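Carbonic anhydrase (Sordaria macrospora, PDB 4O1K) probably catalyses the reversible hydration of carbon dioxide to bicarbonate, as a tetrameric zinc-dependent beta-carbonic anhydrase. Local coordinates at residues 49-54 / 192-197; 82-85 / 90-93; 172-177 / 208-213; 180-183 / 188-191. All coordinates share one frame; numbering follows the deposited sequence.

Contact 1: 49-54 / 192-197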
loop_
_atom_site.group_PDB
_atom_site.type_symbol
_atom_site.label_atom_id
_atom_site.label_comp_id
_atom_site.label_asym_id
_atom_site.label_seq_id
_atom_site.Cartn_x
_atom_site.Cartn_y
_atom_site.Cartn_z
ATOM N N PRO A 49 13.582 -22.553 -2.719
ATOM C CA PRO A 49 13.299 -22.389 -4.148
ATOM C C PRO A 49 14.471 -21.744 -4.872
ATOM O O PRO A 49 15.174 -20.903 -4.299
ATOM C CB PRO A 49 12.106 -21.426 -4.148
ATOM C CG PRO A 49 12.238 -20.671 -2.863
ATOM C CD PRO A 49 12.694 -21.722 -1.887
ATOM N N GLU A 50 14.675 -22.142 -6.122
ATOM C CA GLU A 50 15.676 -21.524 -6.975
ATOM C C GLU A 50 15.087 -20.319 -7.698
ATOM O O GLU A 50 15.832 -19.467 -8.193
ATOM C CB GLU A 50 16.159 -22.530 -8.020
ATOM C CG GLU A 50 16.867 -23.735 -7.442
ATOM C CD GLU A 50 18.375 -23.597 -7.498
ATOM O OE1 GLU A 50 18.941 -23.665 -8.614
ATOM O OE2 GLU A 50 18.993 -23.417 -6.425
ATOM N N TYR A 51 13.756 -20.259 -7.760
ATOM C CA TYR A 51 13.037 -19.211 -8.512
ATOM C C TYR A 51 12.073 -18.444 -7.648
ATOM O O TYR A 51 11.384 -19.045 -6.815
ATOM C CB TYR A 51 12.160 -19.856 -9.593
ATOM C CG TYR A 51 12.901 -20.410 -10.794
ATOM C CD1 TYR A 51 12.986 -19.674 -11.971
ATOM C CD2 TYR A 51 13.477 -21.675 -10.765
ATOM C CE1 TYR A 51 13.648 -20.170 -13.069
ATOM C CE2 TYR A 51 14.129 -22.176 -11.862
ATOM C CZ TYR A 51 14.210 -21.417 -13.006
ATOM O OH TYR A 51 14.866 -21.917 -14.102
ATOM N N LEU A 52 11.996 -17.132 -7.895
ATOM C CA LEU A 52 10.836 -16.311 -7.561
ATOM C C LEU A 52 10.049 -16.093 -8.862
ATOM O O LEU A 52 10.596 -15.639 -9.857
ATOM C CB LEU A 52 11.264 -14.945 -7.005
ATOM C CG LEU A 52 10.149 -13.901 -6.894
ATOM C CD1 LEU A 52 9.011 -14.372 -5.974
ATOM C CD2 LEU A 52 10.680 -12.549 -6.414
ATOM N N TRP A 53 8.778 -16.460 -8.863
ATOM C CA TRP A 53 7.943 -16.348 -10.053
ATOM C C TRP A 53 6.886 -15.314 -9.755
ATOM O O TRP A 53 6.119 -15.466 -8.800
ATOM C CB TRP A 53 7.256 -17.685 -10.300
ATOM C CG TRP A 53 6.416 -17.739 -11.526
ATOM C CD1 TRP A 53 5.127 -17.303 -11.682
ATOM C CD2 TRP A 53 6.807 -18.315 -12.775
ATOM N NE1 TRP A 53 4.704 -17.562 -12.990
ATOM C CE2 TRP A 53 5.726 -18.172 -13.670
ATOM C CE3 TRP A 53 7.981 -18.931 -13.226
ATOM C CZ2 TRP A 53 5.786 -18.639 -14.994
ATOM C CZ3 TRP A 53 8.037 -19.378 -14.534
ATOM C CH2 TRP A 53 6.951 -19.237 -15.395
ATOM N N ILE A 54 6.821 -14.277 -10.575
ATOM C CA ILE A 54 5.778 -13.252 -10.441
ATOM C C ILE A 54 4.868 -13.378 -11.651
ATOM O O ILE A 54 5.265 -13.065 -12.779
ATOM C CB ILE A 54 6.384 -11.830 -10.397
ATOM C CG1 ILE A 54 7.378 -11.749 -9.232
ATOM C CG2 ILE A 54 5.270 -10.777 -10.210
ATOM C CD1 ILE A 54 8.163 -10.418 -9.158
ATOM N N HIS A 192 14.279 -12.607 -15.644
ATOM C CA HIS A 192 13.746 -13.035 -16.934
ATOM C C HIS A 192 12.361 -12.464 -17.141
ATOM O O HIS A 192 11.596 -12.328 -16.179
ATOM C CB HIS A 192 13.614 -14.546 -16.988
ATOM C CG HIS A 192 14.830 -15.284 -16.544
ATOM N ND1 HIS A 192 15.824 -15.678 -17.417
ATOM C CD2 HIS A 192 15.191 -15.751 -15.326
ATOM C CE1 HIS A 192 16.759 -16.331 -16.746
ATOM N NE2 HIS A 192 16.394 -16.397 -15.478
ATOM N N GLY A 193 12.047 -12.137 -18.398
ATOM C CA GLY A 193 10.712 -11.677 -18.750
ATOM C C GLY A 193 10.177 -12.659 -19.772
ATOM O O GLY A 193 10.709 -12.757 -20.856
ATOM N N TRP A 194 9.125 -13.377 -19.422
ATOM C CA TRP A 194 8.579 -14.405 -20.309
ATOM C C TRP A 194 7.105 -14.142 -20.518
ATOM O O TRP A 194 6.488 -13.356 -19.772
ATOM C CB TRP A 194 8.770 -15.784 -19.682
ATOM C CG TRP A 194 10.213 -16.234 -19.472
ATOM C CD1 TRP A 194 11.349 -15.709 -20.045
ATOM C CD2 TRP A 194 10.655 -17.308 -18.620
ATOM N NE1 TRP A 194 12.468 -16.415 -19.604
ATOM C CE2 TRP A 194 12.064 -17.387 -18.723
ATOM C CE3 TRP A 194 9.992 -18.213 -17.775
ATOM C CZ2 TRP A 194 12.821 -18.347 -18.020
ATOM C CZ3 TRP A 194 10.749 -19.163 -17.074
ATOM C CH2 TRP A 194 12.144 -19.212 -17.195
ATOM N N VAL A 195 6.527 -14.755 -21.550
ATOM C CA VAL A 195 5.107 -14.585 -21.796
ATOM C C VAL A 195 4.560 -15.938 -22.202
ATOM O O VAL A 195 5.140 -16.590 -23.074
ATOM C CB VAL A 195 4.816 -13.573 -22.919
ATOM C CG1 VAL A 195 3.304 -13.423 -23.096
ATOM C CG2 VAL A 195 5.399 -12.228 -22.595
ATOM N N PHE A 196 3.479 -16.367 -21.547
ATOM C CA PHE A 196 2.821 -17.636 -21.842
ATOM C C PHE A 196 1.700 -17.412 -22.834
ATOM O O PHE A 196 1.035 -16.356 -22.813
ATOM C CB PHE A 196 2.278 -18.269 -20.549
ATOM C CG PHE A 196 1.532 -19.540 -20.763
ATOM C CD1 PHE A 196 2.204 -20.709 -21.106
ATOM C CD2 PHE A 196 0.153 -19.582 -20.601
ATOM C CE1 PHE A 196 1.506 -21.900 -21.300
ATOM C CE2 PHE A 196 -0.553 -20.770 -20.802
ATOM C CZ PHE A 196 0.126 -21.924 -21.156
ATOM N N ASN A 197 1.483 -18.407 -23.698
ATOM C CA ASN A 197 0.527 -18.292 -24.780
ATOM C C ASN A 197 -0.436 -19.467 -24.627
ATOM O O ASN A 197 -0.060 -20.635 -24.886
ATOM C CB ASN A 197 1.256 -18.396 -26.137
ATOM C CG ASN A 197 0.366 -18.036 -27.320
ATOM O OD1 ASN A 197 -0.853 -17.900 -27.191
ATOM N ND2 ASN A 197 0.976 -17.884 -28.483
#
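Trp53 and Trp194 meet from two strands that are not neighbours: the closest CA atoms, those of Trp53 and His192, stand 9.6 Å apart, and strand 106-112 runs between the two in the same sheet. With a strand between them the backbones make no hydrogen bond, and aromatic side chains cover the distance. The CZ3 atoms of Trp53 and Trp194 come within 3.7 Å of each other. CH2 of Trp53 lies 4.0 Å from CE3 of Trp194. The two six-membered rings are turned steeply, with planes at 68° and centroids 5.9 Å apart, an oblique pair. With CG anti to the backbone N (chi1 -177°), the indole of Trp53 comes up to Trp194. Tyr51 adds a looser touch, its CE1 4.5 Å from CH2 of Trp194. A leucine in place of Trp53 would probably leave the six-membered ring of Trp194 without its nearest partner on 49-54 and open a gap over the middle strand. Phe22 of the second subunit meets Trp194 edge-to-face, and Val21 of that subunit packs on Tyr51 and Trp194. The arrangement belongs to the central, mainly parallel sheet of the beta-carbonic anhydrase fold, where an N-terminal helix of a partner subunit covers these aromatic groups.

Contact 2: 82-85 / 90-93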
loop_
_atom_site.group_PDB
_atom_site.type_symbol
_atom_site.label_atom_id
_atom_site.label_comp_id
_atom_site.label_asym_id
_atom_site.label_seq_id
_atom_site.Cartn_x
_atom_site.Cartn_y
_atom_site.Cartn_z
ATOM N N ASN A 82 0.384 -9.245 -13.207
ATOM C CA ASN A 82 1.784 -9.503 -12.878
ATOM C C ASN A 82 2.596 -8.225 -12.695
ATOM O O ASN A 82 3.674 -8.070 -13.300
ATOM C CB ASN A 82 2.453 -10.483 -13.883
ATOM C CG ASN A 82 2.207 -10.126 -15.361
ATOM O OD1 ASN A 82 1.252 -10.610 -15.985
ATOM N ND2 ASN A 82 3.082 -9.292 -15.929
ATOM N N LEU A 83 2.052 -7.309 -11.885
ATOM C CA LEU A 83 2.680 -6.012 -11.642
ATOM C C LEU A 83 3.693 -6.008 -10.500
ATOM O O LEU A 83 3.525 -6.697 -9.476
ATOM C CB LEU A 83 1.607 -4.955 -11.327
ATOM C CG LEU A 83 0.566 -4.715 -12.398
ATOM C CD1 LEU A 83 -0.455 -3.649 -11.948
ATOM C CD2 LEU A 83 1.244 -4.229 -13.656
ATOM N N VAL A 84 4.746 -5.195 -10.664
ATOM C CA VAL A 84 5.705 -4.965 -9.584
ATOM C C VAL A 84 5.666 -3.457 -9.302
ATOM O O VAL A 84 6.330 -2.675 -10.003
ATOM C CB VAL A 84 7.121 -5.418 -10.011
ATOM C CG1 VAL A 84 8.116 -5.119 -8.936
ATOM C CG2 VAL A 84 7.133 -6.946 -10.270
ATOM N N CYS A 85 4.845 -3.068 -8.321
ATOM C CA CYS A 85 4.581 -1.634 -8.031
ATOM C C CYS A 85 5.440 -1.193 -6.854
ATOM O O CYS A 85 5.489 -1.880 -5.828
ATOM C CB CYS A 85 3.125 -1.431 -7.646
ATOM S SG CYS A 85 1.910 -1.923 -8.926
ATOM N N ASN A 90 3.203 -5.804 -0.597
ATOM C CA ASN A 90 2.966 -7.223 -0.829
ATOM C C ASN A 90 4.137 -7.766 -1.696
ATOM O O ASN A 90 4.990 -8.583 -1.220
ATOM C CB ASN A 90 1.587 -7.335 -1.488
ATOM C CG ASN A 90 1.109 -8.751 -1.616
ATOM O OD1 ASN A 90 1.920 -9.675 -1.732
ATOM N ND2 ASN A 90 -0.211 -8.939 -1.605
ATOM N N VAL A 91 4.235 -7.259 -2.925
ATOM C CA VAL A 91 5.276 -7.725 -3.852
ATOM C C VAL A 91 6.675 -7.297 -3.439
ATOM O O VAL A 91 7.641 -8.062 -3.615
ATOM C CB VAL A 91 4.990 -7.322 -5.338
ATOM C CG1 VAL A 91 5.365 -5.872 -5.605
ATOM C CG2 VAL A 91 5.776 -8.185 -6.307
ATOM N N MET A 92 6.806 -6.084 -2.906
ATOM C CA MET A 92 8.142 -5.625 -2.529
ATOM C C MET A 92 8.732 -6.499 -1.434
ATOM O O MET A 92 9.917 -6.879 -1.464
ATOM C CB MET A 92 8.111 -4.171 -2.085
ATOM C CG MET A 92 7.850 -3.220 -3.214
ATOM S SD MET A 92 9.307 -3.226 -4.302
ATOM C CE MET A 92 8.584 -3.993 -5.724
ATOM N N SER A 93 7.889 -6.870 -0.487
ATOM C CA SER A 93 8.357 -7.695 0.609
ATOM C C SER A 93 8.616 -9.106 0.093
ATOM O O SER A 93 9.569 -9.780 0.534
ATOM C CB SER A 93 7.365 -7.673 1.781
ATOM O OG SER A 93 6.147 -8.252 1.398
#
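Leu83 meets Val91 through its backbone: O of Leu83 lies 4.2 Å from CG2 of Val91. The Leu83 side chain packs on Trp133 and Ile137 of helix 130-143. At Val84 the chain passes closest to the helix, with its CA 6.4 Å from CA of Val91. CG1 of Val91 sits 4.1 Å from CA of Val84. The two Val84 methyls divide: CG2 lies 4.4 Å from CG2 of Val91. CG1 lies 3.4 Å from CE of Met92, a close methyl-methyl approach, and the two side chains cross at about a right angle. The Met92 chain is bent at chi2 (-69°) and again at chi3 (112°), which brings the methyl group back over the loop. The loop and helix belong to a beta-alpha-beta crossover: strand 74-79 runs through this loop into helix 89-100, and the chain returns in the parallel strand 106-112. Cys85 comes next and also offers backbone atoms. CG1 of Val91 lies 3.9 Å from Cys85 N. The same Met92 methyl, CE, approaches Cys85 O at 3.7 Å. All five touching residues are buried, and no hydrogen bond crosses between the segments. The backbone N and O of Val84 hydrogen-bond to helix 154-174, N to Gln169 OE1 and O to Asn172 ND2. Arg135 of the third subunit packs on Met92, and Thr87 of that subunit on Cys85.

Contact 3: 172-177 / 208-213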
loop_
_atom_site.group_PDB
_atom_site.type_symbol
_atom_site.label_atom_id
_atom_site.label_comp_id
_atom_site.label_asym_id
_atom_site.label_seq_id
_atom_site.Cartn_x
_atom_site.Cartn_y
_atom_site.Cartn_z
ATOM N N ASN A 172 11.209 -2.695 -13.023
ATOM C CA ASN A 172 10.886 -2.400 -11.611
ATOM C C ASN A 172 11.495 -3.368 -10.613
ATOM O O ASN A 172 11.796 -2.973 -9.478
ATOM C CB ASN A 172 9.373 -2.341 -11.385
ATOM C CG ASN A 172 8.706 -1.239 -12.202
ATOM O OD1 ASN A 172 9.367 -0.334 -12.699
ATOM N ND2 ASN A 172 7.394 -1.338 -12.357
ATOM N N VAL A 173 11.665 -4.640 -11.006
ATOM C CA VAL A 173 12.384 -5.573 -10.120
ATOM C C VAL A 173 13.846 -5.138 -10.006
ATOM O O VAL A 173 14.419 -5.129 -8.896
ATOM C CB VAL A 173 12.347 -7.033 -10.633
ATOM C CG1 VAL A 173 13.245 -7.916 -9.755
ATOM C CG2 VAL A 173 10.945 -7.570 -10.580
ATOM N N VAL A 174 14.430 -4.718 -11.124
ATOM C CA VAL A 174 15.856 -4.305 -11.087
ATOM C C VAL A 174 16.166 -3.083 -10.212
ATOM O O VAL A 174 17.298 -2.918 -9.688
ATOM C CB VAL A 174 16.405 -4.123 -12.504
ATOM C CG1 VAL A 174 17.862 -3.649 -12.512
ATOM C CG2 VAL A 174 16.327 -5.421 -13.228
ATOM N N LYS A 175 15.173 -2.220 -10.049
ATOM C CA LYS A 175 15.339 -1.027 -9.209
ATOM C C LYS A 175 15.505 -1.357 -7.744
ATOM O O LYS A 175 16.034 -0.533 -6.974
ATOM C CB LYS A 175 14.129 -0.111 -9.354
ATOM C CG LYS A 175 13.888 0.417 -10.773
ATOM C CD LYS A 175 12.546 1.213 -10.819
ATOM C CE LYS A 175 12.198 1.593 -12.266
ATOM N NZ LYS A 175 10.850 2.268 -12.301
ATOM N N THR A 176 15.053 -2.549 -7.334
ATOM C CA THR A 176 15.103 -2.887 -5.907
ATOM C C THR A 176 16.515 -2.983 -5.384
ATOM O O THR A 176 17.403 -3.476 -6.073
ATOM C CB THR A 176 14.298 -4.148 -5.537
ATOM O OG1 THR A 176 14.903 -5.325 -6.106
ATOM C CG2 THR A 176 12.885 -4.004 -6.042
ATOM N N ALA A 177 16.720 -2.488 -4.162
ATOM C CA ALA A 177 18.031 -2.516 -3.520
ATOM C C ALA A 177 18.515 -3.947 -3.329
ATOM O O ALA A 177 19.704 -4.236 -3.514
ATOM C CB ALA A 177 17.989 -1.763 -2.165
ATOM N N VAL A 208 14.821 -10.235 -22.181
ATOM C CA VAL A 208 15.012 -8.984 -21.455
ATOM C C VAL A 208 16.505 -8.744 -21.228
ATOM O O VAL A 208 17.186 -9.573 -20.618
ATOM C CB VAL A 208 14.284 -9.041 -20.106
ATOM C CG1 VAL A 208 14.667 -7.872 -19.242
ATOM C CG2 VAL A 208 12.769 -9.068 -20.321
ATOM N N ASP A 209 17.019 -7.628 -21.735
ATOM C CA ASP A 209 18.451 -7.360 -21.637
ATOM C C ASP A 209 18.779 -6.875 -20.232
ATOM O O ASP A 209 18.788 -5.673 -19.963
ATOM C CB ASP A 209 18.873 -6.333 -22.693
ATOM C CG ASP A 209 20.385 -6.199 -22.811
ATOM O OD1 ASP A 209 20.855 -5.721 -23.871
ATOM O OD2 ASP A 209 21.099 -6.577 -21.851
ATOM N N PHE A 210 19.053 -7.825 -19.343
ATOM C CA PHE A 210 19.116 -7.568 -17.906
ATOM C C PHE A 210 20.246 -6.616 -17.507
ATOM O O PHE A 210 20.043 -5.686 -16.727
ATOM C CB PHE A 210 19.201 -8.908 -17.165
ATOM C CG PHE A 210 19.624 -8.799 -15.733
ATOM C CD1 PHE A 210 18.886 -8.058 -14.821
ATOM C CD2 PHE A 210 20.747 -9.480 -15.291
ATOM C CE1 PHE A 210 19.283 -7.974 -13.495
ATOM C CE2 PHE A 210 21.148 -9.406 -13.978
ATOM C CZ PHE A 210 20.419 -8.652 -13.073
ATOM N N GLU A 211 21.422 -6.833 -18.075
ATOM C CA GLU A 211 22.590 -6.017 -17.764
ATOM C C GLU A 211 22.419 -4.533 -18.129
ATOM O O GLU A 211 22.784 -3.653 -17.350
ATOM C CB GLU A 211 23.820 -6.602 -18.458
ATOM C CG GLU A 211 24.074 -8.071 -18.121
ATOM C CD GLU A 211 24.948 -8.247 -16.890
ATOM O OE1 GLU A 211 25.373 -7.225 -16.308
ATOM O OE2 GLU A 211 25.212 -9.408 -16.507
ATOM N N THR A 212 21.843 -4.258 -19.297
ATOM C CA THR A 212 21.654 -2.876 -19.746
ATOM C C THR A 212 20.568 -2.138 -18.959
ATOM O O THR A 212 20.665 -0.928 -18.722
ATOM C CB THR A 212 21.358 -2.797 -21.271
ATOM O OG1 THR A 212 20.066 -3.346 -21.556
ATOM C CG2 THR A 212 22.389 -3.566 -22.044
ATOM N N ILE A 213 19.532 -2.859 -18.538
ATOM C CA ILE A 213 18.498 -2.243 -17.712
ATOM C C ILE A 213 19.142 -1.753 -16.435
ATOM O O ILE A 213 18.925 -0.613 -16.007
ATOM C CB ILE A 213 17.378 -3.233 -17.352
ATOM C CG1 ILE A 213 16.493 -3.492 -18.565
ATOM C CG2 ILE A 213 16.543 -2.687 -16.230
ATOM C CD1 ILE A 213 15.460 -4.579 -18.322
#
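Val174 and Ile213 mark the nearest approach of the two backbones, with 7.4 Å between their CA atoms. The first segment lies in the last part of helix 154-174 and the link to helix 177-186. The second leads through Val208 and Asp209 into the start of helix 210-218. On segment 172-177, Val174 alone makes the contact and divides its branches between two partners. CG2 of Val174 comes to the edge of the Phe210 ring, in its plane, 3.9 Å from CE1. CB of Val174 rests 4.0 Å from CG2 of Ile213, and its CG1 lies close to the same methyl. Phe210 has CG anti to the backbone N (chi1 165°), which swings the ring over to the other helix. The contact is wholly apolar, and its three residues are buried. Polar groups fix the turns beside it. O of Val173 takes two bonds from Thr176: one from OG1 at 2.8 Å, nearly in line with the carbonyl bond, and one from N. Thr176 is itself the N-cap of the next helix. In the second segment Asp209 has the N-cap position and centres an inverse gamma turn. Its O accepts from Thr212 OG1 at 3.1 Å and from Ile213 N. Lys175 NZ bonds Asn172 OD1 and forms a salt bridge with Asp139 of the third subunit. Leu214 and Ile217 of helix 210-218 also touch Val174. Ile191 of strand 190-197 packs on Val174 and Phe210, which places the two helices against that strand, and Tyr183 of helix 177-186 meets Phe210 edge-to-face.

Contact 4: 180-183 / 188-191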
loop_
_atom_site.group_PDB
_atom_site.type_symbol
_atom_site.label_atom_id
_atom_site.label_comp_id
_atom_site.label_asym_id
_atom_site.label_seq_id
_atom_site.Cartn_x
_atom_site.Cartn_y
_atom_site.Cartn_z
ATOM N N GLN A 180 19.905 -5.389 -6.632
ATOM C CA GLN A 180 21.187 -4.800 -7.026
ATOM C C GLN A 180 22.338 -5.236 -6.129
ATOM O O GLN A 180 23.418 -5.587 -6.617
ATOM C CB GLN A 180 21.110 -3.266 -7.080
ATOM C CG GLN A 180 22.394 -2.663 -7.642
ATOM C CD GLN A 180 22.377 -1.153 -7.686
ATOM O OE1 GLN A 180 23.421 -0.508 -7.559
ATOM N NE2 GLN A 180 21.195 -0.577 -7.880
ATOM N N GLN A 181 22.109 -5.211 -4.821
ATOM C CA GLN A 181 23.127 -5.640 -3.864
ATOM C C GLN A 181 23.527 -7.091 -4.111
ATOM O O GLN A 181 24.721 -7.394 -4.271
ATOM C CB GLN A 181 22.627 -5.454 -2.430
ATOM C CG GLN A 181 22.540 -3.983 -1.987
ATOM C CD GLN A 181 21.623 -3.786 -0.794
ATOM O OE1 GLN A 181 20.722 -4.593 -0.545
ATOM N NE2 GLN A 181 21.840 -2.707 -0.052
ATOM N N SER A 182 22.535 -7.981 -4.161
ATOM C CA SER A 182 22.816 -9.395 -4.410
ATOM C C SER A 182 23.557 -9.591 -5.728
ATOM O O SER A 182 24.532 -10.352 -5.794
ATOM C CB SER A 182 21.526 -10.232 -4.381
ATOM O OG SER A 182 21.838 -11.623 -4.364
ATOM N N TYR A 183 23.121 -8.903 -6.779
ATOM C CA TYR A 183 23.755 -9.081 -8.078
ATOM C C TYR A 183 25.209 -8.617 -8.081
ATOM O O TYR A 183 26.092 -9.303 -8.627
ATOM C CB TYR A 183 22.973 -8.401 -9.199
ATOM C CG TYR A 183 23.508 -8.804 -10.550
ATOM C CD1 TYR A 183 24.305 -7.940 -11.299
ATOM C CD2 TYR A 183 23.262 -10.073 -11.054
ATOM C CE1 TYR A 183 24.812 -8.324 -12.528
ATOM C CE2 TYR A 183 23.769 -10.466 -12.277
ATOM C CZ TYR A 183 24.536 -9.594 -13.008
ATOM O OH TYR A 183 25.032 -10.000 -14.228
ATOM N N PHE A 188 23.945 -13.161 -8.853
ATOM C CA PHE A 188 22.560 -13.641 -8.921
ATOM C C PHE A 188 21.702 -12.805 -7.970
ATOM O O PHE A 188 22.248 -12.132 -7.095
ATOM C CB PHE A 188 22.465 -15.159 -8.650
ATOM C CG PHE A 188 22.775 -15.585 -7.229
ATOM C CD1 PHE A 188 23.938 -16.286 -6.947
ATOM C CD2 PHE A 188 21.863 -15.366 -6.197
ATOM C CE1 PHE A 188 24.216 -16.705 -5.657
ATOM C CE2 PHE A 188 22.140 -15.772 -4.905
ATOM C CZ PHE A 188 23.313 -16.443 -4.634
ATOM N N PRO A 189 20.357 -12.813 -8.138
ATOM C CA PRO A 189 19.556 -13.489 -9.162
ATOM C C PRO A 189 19.635 -12.805 -10.511
ATOM O O PRO A 189 19.950 -11.615 -10.609
ATOM C CB PRO A 189 18.122 -13.366 -8.622
ATOM C CG PRO A 189 18.136 -12.109 -7.813
ATOM C CD PRO A 189 19.504 -12.122 -7.149
ATOM N N VAL A 190 19.357 -13.563 -11.562
ATOM C CA VAL A 190 19.169 -12.929 -12.848
ATOM C C VAL A 190 17.672 -12.875 -13.114
ATOM O O VAL A 190 16.884 -13.681 -12.591
ATOM C CB VAL A 190 19.929 -13.634 -13.983
ATOM C CG1 VAL A 190 21.452 -13.531 -13.752
ATOM C CG2 VAL A 190 19.502 -15.084 -14.093
ATOM N N ILE A 191 17.297 -11.919 -13.930
ATOM C CA ILE A 191 15.902 -11.608 -14.150
ATOM C C ILE A 191 15.460 -11.998 -15.548
ATOM O O ILE A 191 16.183 -11.736 -16.525
ATOM C CB ILE A 191 15.725 -10.123 -13.950
ATOM C CG1 ILE A 191 15.564 -9.858 -12.460
ATOM C CG2 ILE A 191 14.532 -9.598 -14.701
ATOM C CD1 ILE A 191 15.492 -8.457 -12.165
#
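Ser182 turns its hydroxyl to the backbone of Phe188, while the Tyr183 ring stands obliquely to Pro189 and Val190. OG of Ser182 donates to Phe188 O at 2.8 Å. The donor approaches at a C=O...donor angle of 136°, tilted 29° from the carbonyl plane. OG is anti to the backbone N (chi1 -169°), which aims it at the loop. The same OG lies 3.7 Å from CD of Pro189, the residue whose preceding peptide is cis. With an alanine in place of Ser182, Phe188 O is likely to lose its hydroxyl donor, and the turn to be tied less firmly to the helix. This is a helix-to-strand turn of the alpha/beta fold: helix 177-186 ends, and the chain doubles back into strand 190-197. CD2 of Tyr183 comes 3.7 Å from Pro189 O, a buried oxygen with no hydrogen-bond partner. Its CE2 is 4.1 Å from CG1 of Val190. CA of Tyr183 also makes a CH...O contact with Phe188 O at 3.5 Å. The phenol OH has Glu211 OE2 of helix 210-218 as its hydrogen-bond partner. The CB of Phe188 is directed away from the helix, yet CD2 of its ring stays 4.2 Å from Ser182 OG. Lys105 forms a cation-pi contact with that ring.

Overall arrangement
Contacts 1 and 4 share strand 190-197, contact 4 at its start and contact 1 further along. Contacts 3 and 4 lie close, with centres 9 Å apart, and Ile191 packs against Val173 and Val174. Contact 2 is tied to contact 3 by a probable hydrogen bond, Asn172 ND2 to Val84 O at 2.9 Å. It touches contact 1 where Ile54 CD1 meets Val84 CG2 at 3.8 Å. The zinc ion, held by Cys56, Asp58, His112 and Cys115, lies about 9 Å from the side chain of Leu83 and about 11 Å from that of Trp53. Contacts 1 and 2 both meet the second subunit, and contacts 2, 3 and 4 the third.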